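PDB 2WBN: terminase large subunit from Bacillus phage spp1, which packages viral DNA into empty capsids as an ATP-driven motor and, through the metal-dependent nuclease domain present here, cuts the viral genome to start and end packaging. Local coordinates for residues 69-72 / 77-80; 27-32 / 182-187; 33-38 / 162-167. One frame throughout, in Å; residues are numbered along the deposited sequence.

Contact 1: 69-72 / 77-80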
loop_
_atom_site.group_PDB
_atom_site.type_symbol
_atom_site.label_atom_id
_atom_site.label_comp_id
_atom_site.label_asym_id
_atom_site.label_seq_id
_atom_site.Cartn_x
_atom_site.Cartn_y
_atom_site.Cartn_z
ATOM N N TRP A 69 3.147 5.118 3.957
ATOM C CA TRP A 69 4.516 4.649 4.201
ATOM C C TRP A 69 5.502 5.813 4.198
ATOM O O TRP A 69 5.233 6.863 3.612
ATOM C CB TRP A 69 4.946 3.752 3.057
ATOM C CG TRP A 69 4.207 2.506 2.880
ATOM C CD1 TRP A 69 3.023 2.330 2.203
ATOM C CD2 TRP A 69 4.623 1.214 3.306
ATOM N NE1 TRP A 69 2.662 1.004 2.233
ATOM C CE2 TRP A 69 3.636 0.296 2.893
ATOM C CE3 TRP A 69 5.715 0.743 4.034
ATOM C CZ2 TRP A 69 3.722 -1.063 3.180
ATOM C CZ3 TRP A 69 5.799 -0.602 4.317
ATOM C CH2 TRP A 69 4.822 -1.490 3.898
ATOM N N HIS A 70 6.664 5.591 4.802
ATOM C CA HIS A 70 7.820 6.461 4.651
ATOM C C HIS A 70 8.894 5.729 3.858
ATOM O O HIS A 70 9.129 4.529 4.058
ATOM C CB HIS A 70 8.402 6.858 6.004
ATOM C CG HIS A 70 9.739 7.537 5.899
ATOM N ND1 HIS A 70 9.897 8.785 5.340
ATOM C CD2 HIS A 70 10.980 7.129 6.261
ATOM C CE1 HIS A 70 11.176 9.121 5.366
ATOM N NE2 HIS A 70 11.854 8.136 5.926
ATOM N N TYR A 71 9.583 6.487 3.010
ATOM C CA TYR A 71 10.573 5.953 2.092
ATOM C C TYR A 71 11.956 6.512 2.389
ATOM O O TYR A 71 12.199 7.703 2.200
ATOM C CB TYR A 71 10.173 6.335 0.668
ATOM C CG TYR A 71 11.057 5.770 -0.419
ATOM C CD1 TYR A 71 11.717 4.550 -0.263
ATOM C CD2 TYR A 71 11.216 6.448 -1.618
ATOM C CE1 TYR A 71 12.499 4.033 -1.268
ATOM C CE2 TYR A 71 11.988 5.936 -2.622
ATOM C CZ TYR A 71 12.628 4.728 -2.450
ATOM O OH TYR A 71 13.417 4.225 -3.460
ATOM N N ASP A 72 12.857 5.657 2.873
ATOM C CA ASP A 72 14.267 6.012 3.021
ATOM C C ASP A 72 14.976 5.518 1.760
ATOM O O ASP A 72 15.346 4.345 1.651
ATOM C CB ASP A 72 14.858 5.366 4.287
ATOM C CG ASP A 72 16.270 5.845 4.604
ATOM O OD1 ASP A 72 17.030 6.215 3.689
ATOM O OD2 ASP A 72 16.629 5.838 5.794
ATOM N N ARG A 77 14.799 1.365 2.090
ATOM C CA ARG A 77 13.826 0.847 3.042
ATOM C C ARG A 77 12.529 1.595 2.979
ATOM O O ARG A 77 12.498 2.798 2.699
ATOM C CB ARG A 77 14.306 0.992 4.473
ATOM C CG ARG A 77 15.510 0.216 4.816
ATOM C CD ARG A 77 15.739 0.375 6.306
ATOM N NE ARG A 77 17.041 -0.103 6.698
ATOM C CZ ARG A 77 17.615 0.166 7.867
ATOM N NH1 ARG A 77 17.004 0.925 8.785
ATOM N NH2 ARG A 77 18.812 -0.318 8.109
ATOM N N ILE A 78 11.461 0.884 3.302
ATOM C CA ILE A 78 10.166 1.513 3.484
ATOM C C ILE A 78 9.632 1.142 4.858
ATOM O O ILE A 78 9.925 0.064 5.369
ATOM C CB ILE A 78 9.177 1.158 2.361
ATOM C CG1 ILE A 78 8.820 -0.331 2.328
ATOM C CG2 ILE A 78 9.716 1.638 0.997
ATOM C CD1 ILE A 78 7.680 -0.646 1.315
ATOM N N TYR A 79 8.879 2.056 5.457
ATOM C CA TYR A 79 8.354 1.902 6.801
ATOM C C TYR A 79 6.855 2.154 6.765
ATOM O O TYR A 79 6.452 3.226 6.340
ATOM C CB TYR A 79 8.952 2.964 7.720
ATOM C CG TYR A 79 10.431 2.904 7.962
ATOM C CD1 TYR A 79 11.324 3.505 7.082
ATOM C CD2 TYR A 79 10.938 2.289 9.106
ATOM C CE1 TYR A 79 12.674 3.481 7.329
ATOM C CE2 TYR A 79 12.290 2.264 9.357
ATOM C CZ TYR A 79 13.146 2.853 8.463
ATOM O OH TYR A 79 14.472 2.828 8.713
ATOM N N ALA A 80 6.049 1.182 7.212
ATOM C CA ALA A 80 4.589 1.330 7.259
ATOM C C ALA A 80 4.181 2.213 8.424
ATOM O O ALA A 80 4.556 1.956 9.574
ATOM C CB ALA A 80 3.900 -0.044 7.332
HETATM O O HOH W 1 15.546 5.100 8.076
#

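Contact 2: 27-32 / 182-187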
loop_
_atom_site.group_PDB
_atom_site.type_symbol
_atom_site.label_atom_id
_atom_site.label_comp_id
_atom_site.label_asym_id
_atom_site.label_seq_id
_atom_site.Cartn_x
_atom_site.Cartn_y
_atom_site.Cartn_z
ATOM N N VAL A 27 11.371 -18.653 -4.369
ATOM C CA VAL A 27 10.464 -19.577 -3.618
ATOM C C VAL A 27 9.637 -18.845 -2.559
ATOM O O VAL A 27 8.413 -18.964 -2.517
ATOM C CB VAL A 27 11.276 -20.667 -2.935
ATOM C CG1 VAL A 27 10.418 -21.896 -2.692
ATOM C CG2 VAL A 27 12.469 -21.004 -3.780
ATOM N N VAL A 28 10.318 -18.100 -1.692
ATOM C CA VAL A 28 9.670 -17.294 -0.672
ATOM C C VAL A 28 9.845 -15.822 -1.026
ATOM O O VAL A 28 10.973 -15.353 -1.172
ATOM C CB VAL A 28 10.310 -17.522 0.706
ATOM C CG1 VAL A 28 9.656 -16.630 1.736
ATOM C CG2 VAL A 28 10.216 -18.993 1.102
ATOM N N PRO A 29 8.737 -15.082 -1.157
ATOM C CA PRO A 29 8.855 -13.659 -1.420
ATOM C C PRO A 29 9.095 -12.838 -0.152
ATOM O O PRO A 29 8.813 -13.295 0.958
ATOM C CB PRO A 29 7.487 -13.307 -1.995
ATOM C CG PRO A 29 6.561 -14.248 -1.306
ATOM C CD PRO A 29 7.331 -15.518 -1.147
ATOM N N PHE A 30 9.578 -11.614 -0.339
ATOM C CA PHE A 30 9.709 -10.635 0.740
ATOM C C PHE A 30 10.528 -11.152 1.925
ATOM O O PHE A 30 10.204 -10.903 3.098
ATOM C CB PHE A 30 8.331 -10.148 1.214
ATOM C CG PHE A 30 7.531 -9.421 0.158
ATOM C CD1 PHE A 30 6.240 -9.832 -0.168
ATOM C CD2 PHE A 30 8.057 -8.304 -0.477
ATOM C CE1 PHE A 30 5.487 -9.144 -1.132
ATOM C CE2 PHE A 30 7.334 -7.620 -1.434
ATOM C CZ PHE A 30 6.032 -8.040 -1.769
ATOM N N GLU A 31 11.618 -11.855 1.617
ATOM C CA GLU A 31 12.596 -12.210 2.641
ATOM C C GLU A 31 13.058 -10.950 3.360
ATOM O O GLU A 31 13.453 -11.016 4.521
ATOM C CB GLU A 31 13.786 -12.943 2.028
ATOM C CG GLU A 31 13.443 -14.331 1.491
ATOM C CD GLU A 31 14.636 -15.006 0.841
ATOM O OE1 GLU A 31 15.739 -14.886 1.394
ATOM O OE2 GLU A 31 14.460 -15.645 -0.214
ATOM N N ASN A 32 12.961 -9.809 2.681
ATOM C CA ASN A 32 13.286 -8.493 3.252
ATOM C C ASN A 32 12.370 -7.930 4.359
ATOM O O ASN A 32 12.584 -6.802 4.816
ATOM C CB ASN A 32 13.404 -7.457 2.132
ATOM C CG ASN A 32 12.097 -7.198 1.428
ATOM O OD1 ASN A 32 11.081 -7.782 1.787
ATOM N ND2 ASN A 32 12.115 -6.316 0.423
ATOM N N PRO A 182 7.168 -15.765 -10.789
ATOM C CA PRO A 182 7.461 -14.479 -10.140
ATOM C C PRO A 182 6.263 -13.512 -10.121
ATOM O O PRO A 182 6.416 -12.296 -10.308
ATOM C CB PRO A 182 8.643 -13.928 -10.971
ATOM C CG PRO A 182 8.833 -14.892 -12.143
ATOM C CD PRO A 182 7.619 -15.761 -12.194
ATOM N N ARG A 183 5.080 -14.070 -9.878
ATOM C CA ARG A 183 3.864 -13.321 -9.726
ATOM C C ARG A 183 3.316 -13.701 -8.347
ATOM O O ARG A 183 3.221 -14.892 -8.032
ATOM C CB ARG A 183 2.896 -13.734 -10.832
ATOM C CG ARG A 183 1.833 -12.697 -11.186
ATOM C CD ARG A 183 0.863 -13.239 -12.248
ATOM N NE ARG A 183 1.543 -13.962 -13.335
ATOM C CZ ARG A 183 0.960 -14.855 -14.141
ATOM N NH1 ARG A 183 -0.332 -15.166 -14.005
ATOM N NH2 ARG A 183 1.675 -15.450 -15.097
ATOM N N LEU A 184 2.978 -12.710 -7.521
ATOM C CA LEU A 184 2.323 -13.002 -6.244
ATOM C C LEU A 184 0.884 -13.427 -6.479
ATOM O O LEU A 184 0.252 -13.027 -7.466
ATOM C CB LEU A 184 2.340 -11.785 -5.302
ATOM C CG LEU A 184 3.710 -11.297 -4.824
ATOM C CD1 LEU A 184 3.567 -9.991 -4.025
ATOM C CD2 LEU A 184 4.385 -12.367 -4.006
ATOM N N GLU A 185 0.368 -14.234 -5.556
ATOM C CA GLU A 185 -1.055 -14.554 -5.527
ATOM C C GLU A 185 -1.855 -13.266 -5.574
ATOM O O GLU A 185 -1.455 -12.251 -4.981
ATOM C CB GLU A 185 -1.434 -15.302 -4.265
ATOM C CG GLU A 185 -0.821 -16.665 -4.133
ATOM C CD GLU A 185 -0.853 -17.203 -2.703
ATOM O OE1 GLU A 185 -0.643 -16.431 -1.702
ATOM O OE2 GLU A 185 -1.057 -18.431 -2.587
ATOM N N ASP A 186 -2.982 -13.328 -6.285
ATOM C CA ASP A 186 -3.892 -12.201 -6.441
ATOM C C ASP A 186 -5.070 -12.361 -5.481
ATOM O O ASP A 186 -6.233 -12.458 -5.880
ATOM C CB ASP A 186 -4.391 -12.133 -7.895
ATOM C CG ASP A 186 -5.200 -10.899 -8.157
ATOM O OD1 ASP A 186 -5.075 -9.935 -7.367
ATOM O OD2 ASP A 186 -5.978 -10.888 -9.127
ATOM N N LYS A 187 -4.755 -12.399 -4.201
ATOM C CA LYS A 187 -5.724 -12.742 -3.179
ATOM C C LYS A 187 -5.115 -12.331 -1.844
ATOM O O LYS A 187 -3.915 -12.500 -1.650
ATOM C CB LYS A 187 -5.969 -14.254 -3.239
ATOM C CG LYS A 187 -6.548 -14.897 -1.997
ATOM C CD LYS A 187 -6.876 -16.367 -2.242
ATOM C CE LYS A 187 -7.811 -16.909 -1.164
ATOM N NZ LYS A 187 -9.243 -16.495 -1.393
#

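Contact 3: 33-38 / 162-167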
loop_
_atom_site.group_PDB
_atom_site.type_symbol
_atom_site.label_atom_id
_atom_site.label_comp_id
_atom_site.label_asym_id
_atom_site.label_seq_id
_atom_site.Cartn_x
_atom_site.Cartn_y
_atom_site.Cartn_z
ATOM N N LEU A 33 11.385 -8.690 4.814
ATOM C CA LEU A 33 10.424 -8.168 5.802
ATOM C C LEU A 33 11.015 -8.077 7.192
ATOM O O LEU A 33 11.672 -9.015 7.635
ATOM C CB LEU A 33 9.154 -9.026 5.861
ATOM C CG LEU A 33 8.146 -8.906 4.720
ATOM C CD1 LEU A 33 6.903 -9.742 5.064
ATOM C CD2 LEU A 33 7.765 -7.458 4.496
ATOM N N GLN A 34 10.821 -6.915 7.829
ATOM C CA GLN A 34 11.216 -6.678 9.204
ATOM C C GLN A 34 9.921 -6.357 9.978
ATOM O O GLN A 34 9.328 -5.292 9.817
ATOM C CB GLN A 34 12.257 -5.559 9.264
ATOM C CG GLN A 34 13.041 -5.520 10.524
ATOM C CD GLN A 34 14.123 -6.608 10.662
ATOM O OE1 GLN A 34 14.507 -6.925 11.770
ATOM N NE2 GLN A 34 14.636 -7.123 9.552
ATOM N N ILE A 35 9.443 -7.335 10.738
ATOM C CA ILE A 35 8.117 -7.277 11.357
ATOM C C ILE A 35 8.237 -7.602 12.830
ATOM O O ILE A 35 8.651 -8.710 13.215
ATOM C CB ILE A 35 7.104 -8.285 10.758
ATOM C CG1 ILE A 35 7.005 -8.164 9.241
ATOM C CG2 ILE A 35 5.707 -8.075 11.424
ATOM C CD1 ILE A 35 5.990 -9.126 8.589
ATOM N N GLU A 36 7.839 -6.640 13.658
ATOM C CA GLU A 36 7.899 -6.828 15.095
ATOM C C GLU A 36 7.089 -5.726 15.757
ATOM O O GLU A 36 7.160 -4.564 15.350
ATOM C CB GLU A 36 9.339 -6.780 15.555
ATOM C CG GLU A 36 9.545 -7.081 17.041
ATOM C CD GLU A 36 10.995 -7.305 17.376
ATOM O OE1 GLU A 36 11.743 -6.301 17.514
ATOM O OE2 GLU A 36 11.378 -8.490 17.535
ATOM N N GLU A 37 6.316 -6.103 16.765
ATOM C CA GLU A 37 5.509 -5.153 17.527
ATOM C C GLU A 37 6.429 -4.140 18.195
ATOM O O GLU A 37 7.423 -4.515 18.815
ATOM C CB GLU A 37 4.647 -5.861 18.588
ATOM C CG GLU A 37 3.551 -6.768 18.015
ATOM C CD GLU A 37 2.562 -7.271 19.064
ATOM O OE1 GLU A 37 2.915 -7.297 20.251
ATOM O OE2 GLU A 37 1.423 -7.623 18.696
ATOM N N GLY A 38 6.087 -2.860 18.042
ATOM C CA GLY A 38 6.899 -1.768 18.540
ATOM C C GLY A 38 8.119 -1.369 17.731
ATOM O O GLY A 38 8.829 -0.478 18.139
ATOM N N ASN A 162 -2.998 -5.119 9.215
ATOM C CA ASN A 162 -3.372 -5.697 7.935
ATOM C C ASN A 162 -2.190 -5.815 6.973
ATOM O O ASN A 162 -1.973 -6.876 6.372
ATOM C CB ASN A 162 -4.509 -4.881 7.271
ATOM C CG ASN A 162 -5.827 -5.023 7.999
ATOM O OD1 ASN A 162 -6.433 -6.089 7.963
ATOM N ND2 ASN A 162 -6.280 -3.956 8.666
ATOM N N ILE A 163 -1.431 -4.743 6.829
ATOM C CA ILE A 163 -0.175 -4.767 6.066
ATOM C C ILE A 163 0.746 -5.890 6.577
ATOM O O ILE A 163 1.254 -6.696 5.790
ATOM C CB ILE A 163 0.574 -3.405 6.136
ATOM C CG1 ILE A 163 -0.176 -2.318 5.370
ATOM C CG2 ILE A 163 1.997 -3.517 5.534
ATOM C CD1 ILE A 163 0.342 -0.901 5.619
ATOM N N ALA A 164 0.924 -5.964 7.895
ATOM C CA ALA A 164 1.734 -7.024 8.507
ATOM C C ALA A 164 1.261 -8.431 8.110
ATOM O O ALA A 164 2.054 -9.235 7.661
ATOM C CB ALA A 164 1.773 -6.883 10.059
ATOM N N ARG A 165 -0.039 -8.703 8.235
ATOM C CA ARG A 165 -0.597 -10.000 7.920
ATOM C C ARG A 165 -0.452 -10.331 6.432
ATOM O O ARG A 165 -0.003 -11.412 6.073
ATOM C CB ARG A 165 -2.074 -10.073 8.318
ATOM C CG ARG A 165 -2.681 -11.477 8.109
ATOM C CD ARG A 165 -4.164 -11.563 8.463
ATOM N NE ARG A 165 -4.889 -10.397 7.982
ATOM C CZ ARG A 165 -5.296 -10.210 6.740
ATOM N NH1 ARG A 165 -5.917 -9.077 6.443
ATOM N NH2 ARG A 165 -5.078 -11.128 5.785
ATOM N N GLU A 166 -0.781 -9.383 5.572
ATOM C CA GLU A 166 -0.794 -9.685 4.151
ATOM C C GLU A 166 0.617 -9.919 3.640
ATOM O O GLU A 166 0.852 -10.879 2.899
ATOM C CB GLU A 166 -1.505 -8.597 3.372
ATOM C CG GLU A 166 -2.985 -8.558 3.640
ATOM C CD GLU A 166 -3.720 -7.711 2.627
ATOM O OE1 GLU A 166 -3.070 -6.833 2.011
ATOM O OE2 GLU A 166 -4.926 -7.954 2.430
ATOM N N PHE A 167 1.556 -9.063 4.043
ATOM C CA PHE A 167 2.927 -9.201 3.569
ATOM C C PHE A 167 3.595 -10.458 4.115
ATOM O O PHE A 167 4.314 -11.143 3.374
ATOM C CB PHE A 167 3.753 -7.946 3.888
ATOM C CG PHE A 167 3.592 -6.816 2.880
ATOM C CD1 PHE A 167 2.523 -5.945 2.945
ATOM C CD2 PHE A 167 4.556 -6.604 1.902
ATOM C CE1 PHE A 167 2.401 -4.893 2.052
ATOM C CE2 PHE A 167 4.435 -5.572 0.977
ATOM C CZ PHE A 167 3.364 -4.697 1.069
#

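Contact 1: 69-72 / 77-80
The six-membered ring of W69 lies between A80 and I78 of the facing strand. A80 CB sits over one face, 3.8 Å from the ring centroid. I78 CD1 takes the opposite face, also 3.8 Å from that centroid. Both are CH-pi contacts. With CG anti to the carbonyl carbon of W69 (chi1 -64°), the ring is laid against the backbone of the partner strand, where W69 CE3 comes 3.2 Å from A80 N. Y71 is on the same side of the sheet, and its CD1 meets I78 CG2 at 3.8 Å.

H70 and Y79 run side by side on the other side of the sheet. H70 CD2 comes 3.7 Å from Y79 CD1, with the ring planes at 35°. F48 stacks on the H70 ring, and N50 N bonds to H70 ND1. One water bridges the two strands on this side: it donates to D72 OD2 and also bonds Y79 OH, 2.6 Å from it.

Four backbone hydrogen bonds link H70 with Y79 and D72 with R77. The H70 N to Y79 O bond measures 2.8 Å and is nearly straight (165°). This is the antiparallel beta hairpin of strands 64-72 and 77-86, part of the central sheet of the RNase H-like nuclease fold.

Contact 2: 27-32 / 182-187
P29 and L184 face each other with their CA atoms 8.1 Å apart, and the two backbones are joined by side chains rather than by strand pairing. The contact rests on L184, whose two methyl branches divide the work. CD2 goes to the proline: L184 CD2 is 3.8 Å from P29 CB, and P29 CG is almost as near. CD1 goes to the phenylalanine: L184 CD1 is 3.6 Å from F30 CE1 and 3.9 Å from F30 CZ. The methyl approaches that ring obliquely. The CB of L184 heads for the 27-32 segment. Its CG is set beside the backbone N (chi1 -64°), and the fork there spreads CD1 to F30 and CD2 to P29. All three residues are buried, and the contact is wholly apolar.

Backbone polar atoms of F30 and L184 find side-chain partners outside the two segments. F30 N bonds to D148 OD1. L184 N bonds to E144 OE1, and L184 O accepts from Q173 NE2. Y172 touches both P29 and L184, while I170 packs on F30 and L184.

The L184 side chain is about 7 Å from that of D193, an experimentally identified manganese ligand, but takes no part in the metal site itself. The arrangement is plain hydrophobic packing between two loops of the nuclease domain. One leads into edge strand 33-35. The other leads from strand 180-181 to helix 190-198, which carries the metal ligands H190 and D193.

Contact 3: 33-38 / 162-167
Edge strand 33-35 of the RNase H-like sheet meets helix 161-169 here, a strand-to-helix packing contact made by two pairs of residues. L33 and F167 form the first pair. L33 CD1 rests against the F167 carbonyl group, 3.4 Å from F167 O. The same methyl is 3.8 Å from F167 CB, and L33 CD2 is close to that CB too. The two side chains cross at about a right angle. Beyond CB the F167 ring leads away from the strand, its CG turned to the backbone N side and opposite the carbonyl (chi1 -83°).

I35 and A164 make the second, looser pair. I35 CG2 lies 4.3 Å from A164 CB, and I35 CD1 lies 4.0 Å from A164 O. Both strand residues point their CB toward the helix. The contact is van der Waals packing, and no hydrogen bond is formed between the two segments.

The strand is held in the sheet by backbone bonds from Q34 to I153 and I155 of strand 152-155. L33 also packs on I153 and I155, and P157 touches both I35 and A164. The F167 side chain packs on T191, I192 and T195 of helix 190-198. E166 OE1 bonds to T191 OG1, and E166 OE2 weakly to the backbone N of H190, a manganese ligand. Helix 161-169 thus packs against edge strand 33-35, strand 152-155 and helix 190-198, and its I163 reaches A80 of strand 77-86.

Contacts 1 and 3 share the central sheet and touch directly: W69 CZ2 packs on I163 CG2 at 3.8 Å and, more loosely, on F167. Helix 161-169 therefore meets both the hairpin and the edge strand. Contact 2 lies farther from the chain centre, yet its few touching residues are buried; it reaches contact 3 through the F30 and F167 rings. Contact 1 has a buried side and a partly exposed one, and contact 3 pairs partly exposed strand residues with a buried helix face. Chemistry follows place: contact 1 combines backbone bonds, aromatic packing and a water bridge, whereas contacts 2 and 3 join sequence-distant segments by van der Waals packing, in contact 3 partly against backbone carbonyls.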